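Local coordinates for protein erythrocyte binding antigen 140 (Plasmodium falciparum, PDB 4GF2) that probably binds a receptor on the host red blood cell during parasite invasion, this chain holding its two Duffy binding domains, at residues 269-272 with 273-277; 83-86 with 87-91; 74-77 with 78-81; 206-209 with 210-213; 377-380 with 381-385. The protein carries 3 engineered substitutions. All blocks are in the same frame, centred on the assembly; numbering follows the deposited sequence.

How the contacts relate
All five are local contacts along helices or at their ends. Contacts 2 and 3 lie together, their centres about 9 Å apart, at the successive helices 56-78 and 83-101 of the first Duffy binding domain. Both are partly buried, and they share a polar cluster in which E89 forms a salt bridge with K77 and probably a hydrogen bond with N78. Contact 5, partly buried at the end of helix 361-382 in the second Duffy range, has its centre about 64 Å from that of contact 2. Contacts 1 and 4 are surface contacts nearer the middle of the chain, their centres about 16 Å apart. Contact 2 is an unbroken helical turn with apolar packing, whereas the others show how helices start and stop.

Contact 1: residues 269-272 with 273-277; sequences FKNE and KEYDD
The carbonyl oxygen E272 O takes a weak hydrogen bond from Y275 N, 3.2 Å long and bent to 129° at the hydrogen. E272 sits at the N-cap, so this is the first turn of helix 273-279 drawing back on the residue before it. The better bond within the turn runs from D277 N to K273 O at 2.9 Å. Among the side chains, N271 ND2 lies over one face of the Y275 ring, offset toward its rim, 3.3 Å from Y275 CD1, with amide and ring planes 48° apart. Y275 holds CG opposite the backbone N (chi1 175°), which swings the ring out from the helix, where the N271 amide, reaching forward from the loop, comes over it. A tyrosine suits the place because the flat ring gives the amide nitrogen a surface to lie on while its OH bonds to the carbonyl of C219 on helix 213-242. E272 and E274 place like charges near each other, OE1 to OE1 4.5 Å, but E272 also salt-bridges K262. Acidic groups in this first turn probably interact favourably with the helix dipole, and the whole is a helix N-terminus entered from a short loop after helix 265-269.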
loop_
_atom_site.group_PDB
_atom_site.type_symbol
_atom_site.label_atom_id
_atom_site.label_comp_id
_atom_site.label_asym_id
_atom_site.label_seq_id
_atom_site.Cartn_x
_atom_site.Cartn_y
_atom_site.Cartn_z
ATOM N N PHE A 269 17.336 -5.384 -7.338
ATOM C CA PHE A 269 15.926 -5.424 -6.965
ATOM C C PHE A 269 15.204 -4.090 -7.154
ATOM O O PHE A 269 14.007 -3.992 -6.879
ATOM C CB PHE A 269 15.778 -5.889 -5.518
ATOM C CG PHE A 269 16.318 -7.264 -5.271
ATOM C CD1 PHE A 269 15.638 -8.379 -5.725
ATOM C CD2 PHE A 269 17.504 -7.441 -4.587
ATOM C CE1 PHE A 269 16.136 -9.646 -5.501
ATOM C CE2 PHE A 269 18.005 -8.703 -4.360
ATOM C CZ PHE A 269 17.321 -9.807 -4.815
ATOM N N LYS A 270 15.918 -3.065 -7.612
ATOM C CA LYS A 270 15.271 -1.805 -7.956
ATOM C C LYS A 270 14.213 -2.064 -9.022
ATOM O O LYS A 270 14.529 -2.539 -10.113
ATOM C CB LYS A 270 16.284 -0.785 -8.483
ATOM C CG LYS A 270 17.161 -0.143 -7.418
ATOM C CD LYS A 270 17.760 1.168 -7.916
ATOM C CE LYS A 270 18.820 1.709 -6.965
ATOM N NZ LYS A 270 20.100 0.950 -7.054
ATOM N N ASN A 271 12.957 -1.765 -8.707
ATOM C CA ASN A 271 11.884 -1.918 -9.682
ATOM C C ASN A 271 12.119 -1.007 -10.878
ATOM O O ASN A 271 12.336 0.193 -10.723
ATOM C CB ASN A 271 10.523 -1.629 -9.049
ATOM C CG ASN A 271 9.942 -2.839 -8.340
ATOM O OD1 ASN A 271 10.628 -3.842 -8.134
ATOM N ND2 ASN A 271 8.673 -2.749 -7.964
ATOM N N GLU A 272 12.087 -1.588 -12.071
ATOM C CA GLU A 272 12.367 -0.841 -13.288
ATOM C C GLU A 272 11.205 0.077 -13.645
ATOM O O GLU A 272 10.126 -0.006 -13.059
ATOM C CB GLU A 272 12.658 -1.801 -14.446
ATOM C CG GLU A 272 13.896 -2.665 -14.233
ATOM C CD GLU A 272 14.002 -3.802 -15.234
ATOM O OE1 GLU A 272 13.150 -3.878 -16.146
ATOM O OE2 GLU A 272 14.936 -4.622 -15.106
ATOM N N LYS A 273 11.444 0.955 -14.612
ATOM C CA LYS A 273 10.424 1.877 -15.083
ATOM C C LYS A 273 9.183 1.092 -15.484
ATOM O O LYS A 273 8.056 1.523 -15.238
ATOM C CB LYS A 273 10.953 2.677 -16.279
ATOM C CG LYS A 273 10.621 4.159 -16.248
ATOM C CD LYS A 273 9.213 4.436 -16.743
ATOM C CE LYS A 273 8.882 5.924 -16.692
ATOM N NZ LYS A 273 9.799 6.745 -17.535
ATOM N N GLU A 274 9.395 -0.076 -16.080
ATOM C CA GLU A 274 8.302 -0.845 -16.657
ATOM C C GLU A 274 7.290 -1.281 -15.602
ATOM O O GLU A 274 6.087 -1.287 -15.859
ATOM C CB GLU A 274 8.836 -2.066 -17.404
ATOM C CG GLU A 274 7.791 -2.750 -18.269
ATOM C CD GLU A 274 8.364 -3.886 -19.092
ATOM O OE1 GLU A 274 9.543 -4.243 -18.876
ATOM O OE2 GLU A 274 7.637 -4.418 -19.957
ATOM N N TYR A 275 7.771 -1.648 -14.420
ATOM C CA TYR A 275 6.866 -2.051 -13.353
ATOM C C TYR A 275 5.929 -0.903 -12.978
ATOM O O TYR A 275 4.710 -1.072 -12.928
ATOM C CB TYR A 275 7.633 -2.514 -12.116
ATOM C CG TYR A 275 6.702 -2.822 -10.974
ATOM C CD1 TYR A 275 6.283 -1.820 -10.111
ATOM C CD2 TYR A 275 6.210 -4.103 -10.781
ATOM C CE1 TYR A 275 5.417 -2.089 -9.078
ATOM C CE2 TYR A 275 5.342 -4.382 -9.746
ATOM C CZ TYR A 275 4.948 -3.371 -8.900
ATOM O OH TYR A 275 4.082 -3.646 -7.868
ATOM N N ASP A 276 6.509 0.263 -12.710
ATOM C CA ASP A 276 5.733 1.456 -12.390
ATOM C C ASP A 276 4.746 1.787 -13.506
ATOM O O ASP A 276 3.620 2.208 -13.247
ATOM C CB ASP A 276 6.662 2.648 -12.156
ATOM C CG ASP A 276 7.350 2.600 -10.804
ATOM O OD1 ASP A 276 7.249 1.567 -10.112
ATOM O OD2 ASP A 276 7.996 3.603 -10.433
ATOM N N ASP A 277 5.173 1.592 -14.750
ATOM C CA ASP A 277 4.335 1.891 -15.907
ATOM C C ASP A 277 3.117 0.974 -15.997
ATOM O O ASP A 277 2.084 1.359 -16.541
ATOM C CB ASP A 277 5.147 1.762 -17.200
ATOM C CG ASP A 277 6.252 2.795 -17.308
ATOM O OD1 ASP A 277 6.148 3.863 -16.661
ATOM O OD2 ASP A 277 7.224 2.538 -18.054
#

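Contact 2: residues 83-86 with 87-91; sequences PSIF and CNELR
The backbone is regular alpha-helix: four i to i+4 bonds, from C87, N88, E89 and L90 back to P83, S84, I85 and F86, all between 3.0 and 3.1 Å long. On one side L90 CD1 stands over one face of the F86 ring, 3.9 Å from its centroid on a line 27° off the ring normal, a CH-pi contact. With F86 CG opposite its own N (chi1 173°), the ring stands out from the helix and leans slightly toward the next turn and L90. Both are buried, F86 against L74 of helix 56-78 and L90 against A71 there. I85 and E89 run side by side in the same direction, I85 CG2 touching E89 OE2 at 3.4 Å, while E89 OE1 is taken by K77 and probably N78 of the preceding helix. C87 lays its CB 3.4 Å from S84 O and sends its sulfur to C166 in a disulfide. S84, exposed and bonded through OG to D82, and N88, whose ND2 bonds a glycerol, suit the more polar side. A buried carboxylate paired with a lysine and an amide is probably kept ionised, so apolar contact, ion pairing and a disulfide all fix this helix in the domain.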
loop_
_atom_site.group_PDB
_atom_site.type_symbol
_atom_site.label_atom_id
_atom_site.label_comp_id
_atom_site.label_asym_id
_atom_site.label_seq_id
_atom_site.Cartn_x
_atom_site.Cartn_y
_atom_site.Cartn_z
ATOM N N PRO A 83 13.054 -29.570 -19.194
ATOM C CA PRO A 83 14.015 -30.604 -18.798
ATOM C C PRO A 83 15.320 -30.046 -18.234
ATOM O O PRO A 83 16.029 -30.771 -17.537
ATOM C CB PRO A 83 14.272 -31.368 -20.102
ATOM C CG PRO A 83 13.866 -30.450 -21.179
ATOM C CD PRO A 83 12.732 -29.646 -20.627
ATOM N N SER A 84 15.636 -28.789 -18.527
ATOM C CA SER A 84 16.854 -28.187 -17.993
ATOM C C SER A 84 16.794 -28.129 -16.468
ATOM O O SER A 84 17.823 -28.125 -15.790
ATOM C CB SER A 84 17.075 -26.788 -18.569
ATOM O OG SER A 84 16.214 -25.828 -17.975
ATOM N N ILE A 85 15.580 -28.102 -15.931
ATOM C CA ILE A 85 15.392 -27.998 -14.493
ATOM C C ILE A 85 15.769 -29.309 -13.818
ATOM O O ILE A 85 16.548 -29.328 -12.867
ATOM C CB ILE A 85 13.941 -27.612 -14.147
ATOM C CG1 ILE A 85 13.667 -26.177 -14.601
ATOM C CG2 ILE A 85 13.698 -27.738 -12.655
ATOM C CD1 ILE A 85 12.205 -25.772 -14.538
ATOM N N PHE A 86 15.216 -30.405 -14.319
ATOM C CA PHE A 86 15.565 -31.726 -13.822
ATOM C C PHE A 86 17.076 -31.933 -13.888
ATOM O O PHE A 86 17.676 -32.490 -12.969
ATOM C CB PHE A 86 14.842 -32.798 -14.637
ATOM C CG PHE A 86 15.262 -34.194 -14.301
ATOM C CD1 PHE A 86 15.173 -34.664 -13.001
ATOM C CD2 PHE A 86 15.739 -35.041 -15.284
ATOM C CE1 PHE A 86 15.558 -35.948 -12.686
ATOM C CE2 PHE A 86 16.129 -36.328 -14.976
ATOM C CZ PHE A 86 16.036 -36.784 -13.675
ATOM N N CYS A 87 17.688 -31.472 -14.975
ATOM C CA CYS A 87 19.131 -31.585 -15.142
ATOM C C CYS A 87 19.874 -30.903 -13.999
ATOM O O CYS A 87 20.734 -31.506 -13.360
ATOM C CB CYS A 87 19.564 -30.969 -16.473
ATOM S SG CYS A 87 21.356 -30.745 -16.625
ATOM N N ASN A 88 19.542 -29.643 -13.749
ATOM C CA ASN A 88 20.217 -28.878 -12.711
ATOM C C ASN A 88 20.001 -29.438 -11.309
ATOM O O ASN A 88 20.902 -29.392 -10.473
ATOM C CB ASN A 88 19.778 -27.415 -12.767
ATOM C CG ASN A 88 20.211 -26.739 -14.048
ATOM O OD1 ASN A 88 21.141 -27.190 -14.711
ATOM N ND2 ASN A 88 19.537 -25.660 -14.409
ATOM N N GLU A 89 18.812 -29.975 -11.054
ATOM C CA GLU A 89 18.496 -30.487 -9.728
ATOM C C GLU A 89 19.206 -31.820 -9.475
ATOM O O GLU A 89 19.612 -32.106 -8.347
ATOM C CB GLU A 89 16.982 -30.589 -9.532
ATOM C CG GLU A 89 16.295 -29.221 -9.570
ATOM C CD GLU A 89 14.831 -29.250 -9.161
ATOM O OE1 GLU A 89 14.349 -30.296 -8.690
ATOM O OE2 GLU A 89 14.157 -28.208 -9.300
ATOM N N LEU A 90 19.377 -32.625 -10.521
ATOM C CA LEU A 90 20.188 -33.833 -10.415
ATOM C C LEU A 90 21.580 -33.455 -9.939
ATOM O O LEU A 90 22.104 -34.019 -8.980
ATOM C CB LEU A 90 20.309 -34.545 -11.764
ATOM C CG LEU A 90 19.218 -35.536 -12.163
ATOM C CD1 LEU A 90 19.462 -35.993 -13.582
ATOM C CD2 LEU A 90 19.169 -36.734 -11.220
ATOM N N ARG A 91 22.169 -32.485 -10.627
ATOM C CA ARG A 91 23.537 -32.078 -10.370
ATOM C C ARG A 91 23.659 -31.458 -8.985
ATOM O O ARG A 91 24.576 -31.781 -8.227
ATOM C CB ARG A 91 23.999 -31.086 -11.444
ATOM C CG ARG A 91 23.893 -31.632 -12.868
ATOM C CD ARG A 91 24.166 -30.564 -13.919
ATOM N NE ARG A 91 25.562 -30.138 -13.904
ATOM C CZ ARG A 91 26.558 -30.822 -14.460
ATOM N NH1 ARG A 91 26.325 -31.976 -15.081
ATOM N NH2 ARG A 91 27.794 -30.355 -14.388
#

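Contact 3: residues 74-77 with 78-81; sequences LYNK and NEGK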
loop_
_atom_site.group_PDB
_atom_site.type_symbol
_atom_site.label_atom_id
_atom_site.label_comp_id
_atom_site.label_asym_id
_atom_site.label_seq_id
_atom_site.Cartn_x
_atom_site.Cartn_y
_atom_site.Cartn_z
ATOM N N LEU A 74 13.237 -36.908 -8.129
ATOM C CA LEU A 74 13.424 -35.644 -8.830
ATOM C C LEU A 74 12.755 -35.694 -10.194
ATOM O O LEU A 74 12.192 -34.701 -10.658
ATOM C CB LEU A 74 14.911 -35.330 -9.000
ATOM C CG LEU A 74 15.656 -34.834 -7.761
ATOM C CD1 LEU A 74 17.126 -34.637 -8.086
ATOM C CD2 LEU A 74 15.040 -33.541 -7.229
ATOM N N TYR A 75 12.812 -36.850 -10.840
ATOM C CA TYR A 75 12.193 -36.985 -12.148
ATOM C C TYR A 75 10.688 -36.811 -12.031
ATOM O O TYR A 75 10.081 -36.091 -12.817
ATOM C CB TYR A 75 12.521 -38.331 -12.793
ATOM C CG TYR A 75 11.842 -38.501 -14.131
ATOM C CD1 TYR A 75 12.418 -38.003 -15.291
ATOM C CD2 TYR A 75 10.608 -39.130 -14.230
ATOM C CE1 TYR A 75 11.793 -38.139 -16.513
ATOM C CE2 TYR A 75 9.977 -39.273 -15.450
ATOM C CZ TYR A 75 10.575 -38.778 -16.588
ATOM O OH TYR A 75 9.950 -38.918 -17.807
ATOM N N ASN A 76 10.085 -37.469 -11.047
ATOM C CA ASN A 76 8.650 -37.326 -10.821
ATOM C C ASN A 76 8.293 -35.891 -10.465
ATOM O O ASN A 76 7.248 -35.376 -10.861
ATOM C CB ASN A 76 8.186 -38.262 -9.708
ATOM C CG ASN A 76 8.319 -39.720 -10.085
ATOM O OD1 ASN A 76 8.471 -40.059 -11.259
ATOM N ND2 ASN A 76 8.250 -40.596 -9.088
ATOM N N LYS A 77 9.175 -35.246 -9.712
ATOM C CA LYS A 77 8.973 -33.862 -9.317
ATOM C C LYS A 77 8.918 -32.954 -10.536
ATOM O O LYS A 77 8.040 -32.101 -10.648
ATOM C CB LYS A 77 10.107 -33.414 -8.400
ATOM C CG LYS A 77 10.019 -31.963 -7.959
ATOM C CD LYS A 77 11.284 -31.552 -7.224
ATOM C CE LYS A 77 11.311 -30.068 -6.926
ATOM N NZ LYS A 77 12.652 -29.643 -6.442
ATOM N N ASN A 78 9.857 -33.153 -11.453
ATOM C CA ASN A 78 10.036 -32.229 -12.561
ATOM C C ASN A 78 9.303 -32.620 -13.843
ATOM O O ASN A 78 9.479 -31.981 -14.879
ATOM C CB ASN A 78 11.524 -32.031 -12.838
ATOM C CG ASN A 78 12.219 -31.264 -11.729
ATOM O OD1 ASN A 78 11.989 -30.069 -11.555
ATOM N ND2 ASN A 78 13.071 -31.948 -10.972
ATOM N N GLU A 79 8.473 -33.657 -13.776
ATOM C CA GLU A 79 7.607 -33.981 -14.901
ATOM C C GLU A 79 6.792 -32.746 -15.251
ATOM O O GLU A 79 6.224 -32.099 -14.369
ATOM C CB GLU A 79 6.670 -35.143 -14.566
ATOM C CG GLU A 79 7.212 -36.517 -14.935
ATOM C CD GLU A 79 6.170 -37.614 -14.785
ATOM O OE1 GLU A 79 5.017 -37.296 -14.425
ATOM O OE2 GLU A 79 6.504 -38.793 -15.028
ATOM N N GLY A 80 6.750 -32.410 -16.534
ATOM C CA GLY A 80 5.981 -31.269 -16.991
ATOM C C GLY A 80 6.771 -29.974 -16.984
ATOM O O GLY A 80 6.313 -28.959 -17.508
ATOM N N LYS A 81 7.959 -30.002 -16.389
ATOM C CA LYS A 81 8.811 -28.823 -16.357
ATOM C C LYS A 81 9.849 -28.898 -17.467
ATOM O O LYS A 81 10.126 -29.973 -17.998
ATOM C CB LYS A 81 9.514 -28.702 -15.005
ATOM C CG LYS A 81 8.580 -28.506 -13.817
ATOM C CD LYS A 81 9.353 -28.007 -12.601
ATOM C CE LYS A 81 8.494 -27.995 -11.348
ATOM N NZ LYS A 81 9.167 -27.314 -10.209
#
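One carbonyl, L74 O, is gripped twice by N78. The backbone N78 N reaches it at 2.9 Å, the normal helical bond, and the side-chain N78 ND2 comes to it at the same distance from the opposite face of the carbonyl plane, less straight at 134°. The asparagine folds back on its own helix to do so, with CG beside the backbone N (chi1 -69°). Its ND2 probably also bonds E89 of helix 83-101, which would give this buried nitrogen two acceptors. N78 N also makes a weak bond to Y75 O.

K77 runs alongside N78 with every torsion near 180°, a straight rod whose ammonium ends on E89. K81, extended beyond CG, sends its NZ to the carbonyl of K19, and the two ammonium groups lie 5.6 Å apart, NZ to NZ. On the outer side, E79 crosses Y75: OE2 comes 3.5 Å from Y75 CE2, with carboxylate and ring planes 85° apart. Here Y75 holds CG opposite the backbone N, turning the ring forward to E79, and H158 meets the same ring.

N78 to K81 form a type II beta turn, closed by K81 N to N78 O at 2.9 Å. G80 takes the third place, where positive phi suits glycine. This is a helix end passing through a tight turn into the next helix, the connection between helices 56-78 and 83-101 of the first Duffy binding domain.

Contact 4: residues 206-209 with 210-213; sequences KKYE and ACFG
Y208, C211 and F212 gather round the carbonyl Y208 O. The sulfur of C211 is set beside the Y208 side chain, SG 3.7 Å from Y208 CB and 5.1 Å from the ring centroid. It stands 64° off the ring normal, so this sulfur-aromatic contact is oblique. C211 suits the spot because its SG is also tied to C281 by a disulfide, and Y283 near that bond meets the Y208 ring as well. F212 brings its ring to the carbonyl of Y208: CD2 lies 3.1 Å from Y208 O in an oblique approach, and C211 CB lies over one face of that ring. The two aromatic side chains barely touch, F212 CE2 being 4.4 Å from Y208 CB.

E209 faces backwards. Its chain bends at chi2 (94°), returning the carboxylate to the loop so that OE1 accepts from K207 N at 2.8 Å, on the syn side and 29° out of the carboxylate plane. This ties down the turn in which Y208 takes positive phi and psi. The backbone bonds C211 N to Y208 O and F212 N to E209 O, each 3.1 Å, span only three residues, and both donors stand above the carbonyl planes. That spacing marks a 3-10 turn. It ends at F212, the N-cap of helix 213-242, in a disulfide-anchored loop following helix 175-202.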
loop_
_atom_site.group_PDB
_atom_site.type_symbol
_atom_site.label_atom_id
_atom_site.label_comp_id
_atom_site.label_asym_id
_atom_site.label_seq_id
_atom_site.Cartn_x
_atom_site.Cartn_y
_atom_site.Cartn_z
ATOM N N LYS A 206 -2.984 1.420 -20.091
ATOM C CA LYS A 206 -3.451 2.677 -20.673
ATOM C C LYS A 206 -4.958 2.849 -20.497
ATOM O O LYS A 206 -5.525 3.864 -20.890
ATOM C CB LYS A 206 -3.083 2.745 -22.153
ATOM C CG LYS A 206 -1.593 2.912 -22.403
ATOM C CD LYS A 206 -1.245 2.716 -23.870
ATOM C CE LYS A 206 0.235 2.945 -24.123
ATOM N NZ LYS A 206 0.613 2.662 -25.536
ATOM N N LYS A 207 -5.599 1.851 -19.902
ATOM C CA LYS A 207 -7.031 1.896 -19.648
ATOM C C LYS A 207 -7.293 1.738 -18.154
ATOM O O LYS A 207 -8.290 1.137 -17.745
ATOM C CB LYS A 207 -7.744 0.788 -20.420
ATOM C CG LYS A 207 -7.647 0.911 -21.928
ATOM C CD LYS A 207 -8.265 -0.300 -22.612
ATOM C CE LYS A 207 -8.348 -0.116 -24.119
ATOM N NZ LYS A 207 -8.911 -1.321 -24.795
ATOM N N TYR A 208 -6.386 2.273 -17.345
ATOM C CA TYR A 208 -6.524 2.238 -15.893
ATOM C C TYR A 208 -6.621 0.813 -15.355
ATOM O O TYR A 208 -7.294 0.568 -14.356
ATOM C CB TYR A 208 -7.745 3.055 -15.461
ATOM C CG TYR A 208 -7.625 4.524 -15.807
ATOM C CD1 TYR A 208 -6.510 5.255 -15.419
ATOM C CD2 TYR A 208 -8.611 5.173 -16.538
ATOM C CE1 TYR A 208 -6.385 6.590 -15.736
ATOM C CE2 TYR A 208 -8.495 6.511 -16.861
ATOM C CZ TYR A 208 -7.379 7.214 -16.458
ATOM O OH TYR A 208 -7.248 8.546 -16.772
ATOM N N GLU A 209 -5.937 -0.119 -16.011
ATOM C CA GLU A 209 -5.952 -1.517 -15.584
ATOM C C GLU A 209 -5.374 -1.680 -14.181
ATOM O O GLU A 209 -5.871 -2.472 -13.384
ATOM C CB GLU A 209 -5.164 -2.397 -16.559
ATOM C CG GLU A 209 -5.867 -2.672 -17.878
ATOM C CD GLU A 209 -5.480 -1.690 -18.965
ATOM O OE1 GLU A 209 -5.099 -0.546 -18.631
ATOM O OE2 GLU A 209 -5.551 -2.065 -20.154
ATOM N N ALA A 210 -4.324 -0.923 -13.882
ATOM C CA ALA A 210 -3.654 -1.025 -12.589
ATOM C C ALA A 210 -4.526 -0.498 -11.459
ATOM O O ALA A 210 -4.163 -0.607 -10.292
ATOM C CB ALA A 210 -2.334 -0.281 -12.623
ATOM N N CYS A 211 -5.675 0.075 -11.805
ATOM C CA CYS A 211 -6.601 0.579 -10.802
ATOM C C CYS A 211 -7.590 -0.498 -10.347
ATOM O O CYS A 211 -8.444 -0.238 -9.505
ATOM C CB CYS A 211 -7.361 1.797 -11.341
ATOM S SG CYS A 211 -6.302 3.105 -12.029
ATOM N N PHE A 212 -7.467 -1.708 -10.890
ATOM C CA PHE A 212 -8.397 -2.783 -10.551
ATOM C C PHE A 212 -7.691 -4.092 -10.204
ATOM O O PHE A 212 -6.580 -4.359 -10.667
ATOM C CB PHE A 212 -9.382 -3.004 -11.698
ATOM C CG PHE A 212 -10.126 -1.765 -12.092
ATOM C CD1 PHE A 212 -11.206 -1.322 -11.346
ATOM C CD2 PHE A 212 -9.740 -1.033 -13.202
ATOM C CE1 PHE A 212 -11.890 -0.172 -11.702
ATOM C CE2 PHE A 212 -10.421 0.116 -13.564
ATOM C CZ PHE A 212 -11.495 0.546 -12.813
ATOM N N GLY A 213 -8.360 -4.903 -9.388
ATOM C CA GLY A 213 -7.798 -6.138 -8.870
ATOM C C GLY A 213 -7.169 -7.068 -9.892
ATOM O O GLY A 213 -6.176 -7.730 -9.598
#

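Contact 5: residues 377-380 with 381-385; sequences QLLK and YKYKE
Y383 meets L379, one turn earlier, from its backbone outward. Y383 N bonds L379 O at 2.9 Å. CB stands 3.7 Å from the same oxygen, and because CG is held beside the backbone N (chi1 -56°) the ring turns back so that its edge meets that carbonyl. CD2 comes to 3.3 Å from L379 O, which lies near the ring plane. Farther along, CE2 touches L379 CD2 at 4.0 Å, tyrosine carbon against leucine methyl. Meanwhile K382 CG rests over one face of the ring. This is the C-terminal end of helix 361-382 in the second Duffy binding domain: Y383 is the first residue to leave helical angles, and its aromatic side chain suits the site by also lying on I394 of helix 388-407, where L379 touches I395. Earlier in the turn, Y381 N bonds Q377 O at 2.8 Å and K382 N bonds L378 O. K380 runs away from the turn, its NZ bonding the carbonyl of V460 and the hydroxyl of S304. K384 keeps CB 3.1 Å from K380 O.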
loop_
_atom_site.group_PDB
_atom_site.type_symbol
_atom_site.label_atom_id
_atom_site.label_comp_id
_atom_site.label_asym_id
_atom_site.label_seq_id
_atom_site.Cartn_x
_atom_site.Cartn_y
_atom_site.Cartn_z
ATOM N N GLN A 377 -7.573 20.154 -6.014
ATOM C CA GLN A 377 -7.498 20.687 -7.366
ATOM C C GLN A 377 -8.831 21.299 -7.782
ATOM O O GLN A 377 -8.874 22.412 -8.301
ATOM C CB GLN A 377 -7.107 19.593 -8.357
ATOM C CG GLN A 377 -5.645 19.197 -8.323
ATOM C CD GLN A 377 -5.338 18.091 -9.314
ATOM O OE1 GLN A 377 -6.143 17.181 -9.505
ATOM N NE2 GLN A 377 -4.179 18.173 -9.962
ATOM N N LEU A 378 -9.915 20.564 -7.556
ATOM C CA LEU A 378 -11.246 21.031 -7.927
ATOM C C LEU A 378 -11.601 22.326 -7.217
ATOM O O LEU A 378 -12.161 23.240 -7.822
ATOM C CB LEU A 378 -12.289 19.972 -7.606
ATOM C CG LEU A 378 -12.178 18.715 -8.454
ATOM C CD1 LEU A 378 -13.139 17.663 -7.953
ATOM C CD2 LEU A 378 -12.452 19.049 -9.900
ATOM N N LEU A 379 -11.279 22.394 -5.930
ATOM C CA LEU A 379 -11.493 23.609 -5.158
ATOM C C LEU A 379 -10.646 24.740 -5.720
ATOM O O LEU A 379 -11.141 25.843 -5.948
ATOM C CB LEU A 379 -11.149 23.380 -3.686
ATOM C CG LEU A 379 -12.142 22.527 -2.892
ATOM C CD1 LEU A 379 -11.594 22.243 -1.507
ATOM C CD2 LEU A 379 -13.499 23.209 -2.801
ATOM N N LYS A 380 -9.368 24.462 -5.947
ATOM C CA LYS A 380 -8.463 25.461 -6.498
ATOM C C LYS A 380 -9.001 25.990 -7.819
ATOM O O LYS A 380 -8.922 27.186 -8.095
ATOM C CB LYS A 380 -7.068 24.870 -6.704
ATOM C CG LYS A 380 -6.083 25.814 -7.382
ATOM C CD LYS A 380 -5.935 27.120 -6.618
ATOM C CE LYS A 380 -4.899 28.033 -7.260
ATOM N NZ LYS A 380 -3.521 27.476 -7.165
ATOM N N TYR A 381 -9.556 25.094 -8.629
ATOM C CA TYR A 381 -10.075 25.475 -9.934
ATOM C C TYR A 381 -11.321 26.345 -9.800
ATOM O O TYR A 381 -11.516 27.288 -10.568
ATOM C CB TYR A 381 -10.395 24.233 -10.766
ATOM C CG TYR A 381 -10.920 24.558 -12.145
ATOM C CD1 TYR A 381 -10.056 24.926 -13.169
ATOM C CD2 TYR A 381 -12.278 24.504 -12.423
ATOM C CE1 TYR A 381 -10.531 25.226 -14.431
ATOM C CE2 TYR A 381 -12.762 24.803 -13.681
ATOM C CZ TYR A 381 -11.886 25.165 -14.681
ATOM O OH TYR A 381 -12.366 25.462 -15.936
ATOM N N LYS A 382 -12.158 26.031 -8.818
ATOM C CA LYS A 382 -13.409 26.754 -8.623
ATOM C C LYS A 382 -13.156 28.151 -8.078
ATOM O O LYS A 382 -13.808 29.110 -8.483
ATOM C CB LYS A 382 -14.327 25.984 -7.670
ATOM C CG LYS A 382 -15.663 26.667 -7.402
ATOM C CD LYS A 382 -16.464 26.836 -8.687
ATOM C CE LYS A 382 -17.758 27.598 -8.452
ATOM N NZ LYS A 382 -18.676 26.880 -7.526
ATOM N N TYR A 383 -12.193 28.261 -7.168
ATOM C CA TYR A 383 -11.958 29.511 -6.454
ATOM C C TYR A 383 -10.580 30.109 -6.730
ATOM O O TYR A 383 -10.015 30.797 -5.879
ATOM C CB TYR A 383 -12.125 29.271 -4.954
ATOM C CG TYR A 383 -13.467 28.684 -4.590
ATOM C CD1 TYR A 383 -14.594 29.486 -4.499
ATOM C CD2 TYR A 383 -13.609 27.327 -4.343
ATOM C CE1 TYR A 383 -15.824 28.955 -4.172
ATOM C CE2 TYR A 383 -14.833 26.788 -4.014
ATOM C CZ TYR A 383 -15.937 27.606 -3.929
ATOM O OH TYR A 383 -17.159 27.071 -3.601
ATOM N N LYS A 384 -10.050 29.865 -7.924
ATOM C CA LYS A 384 -8.708 30.326 -8.275
ATOM C C LYS A 384 -8.580 31.850 -8.235
ATOM O O LYS A 384 -7.473 32.380 -8.136
ATOM C CB LYS A 384 -8.299 29.798 -9.657
ATOM C CG LYS A 384 -9.190 30.251 -10.806
ATOM C CD LYS A 384 -8.895 29.463 -12.077
ATOM C CE LYS A 384 -9.668 30.004 -13.273
ATOM N NZ LYS A 384 -11.146 29.955 -13.076
ATOM N N GLU A 385 -9.707 32.552 -8.302
ATOM C CA GLU A 385 -9.692 34.014 -8.331
ATOM C C GLU A 385 -9.802 34.650 -6.943
ATOM O O GLU A 385 -9.881 35.871 -6.824
ATOM C CB GLU A 385 -10.815 34.538 -9.227
ATOM C CG GLU A 385 -10.579 34.318 -10.712
ATOM C CD GLU A 385 -11.545 35.102 -11.577
ATOM O OE1 GLU A 385 -12.516 35.664 -11.026
ATOM O OE2 GLU A 385 -11.333 35.165 -12.806
#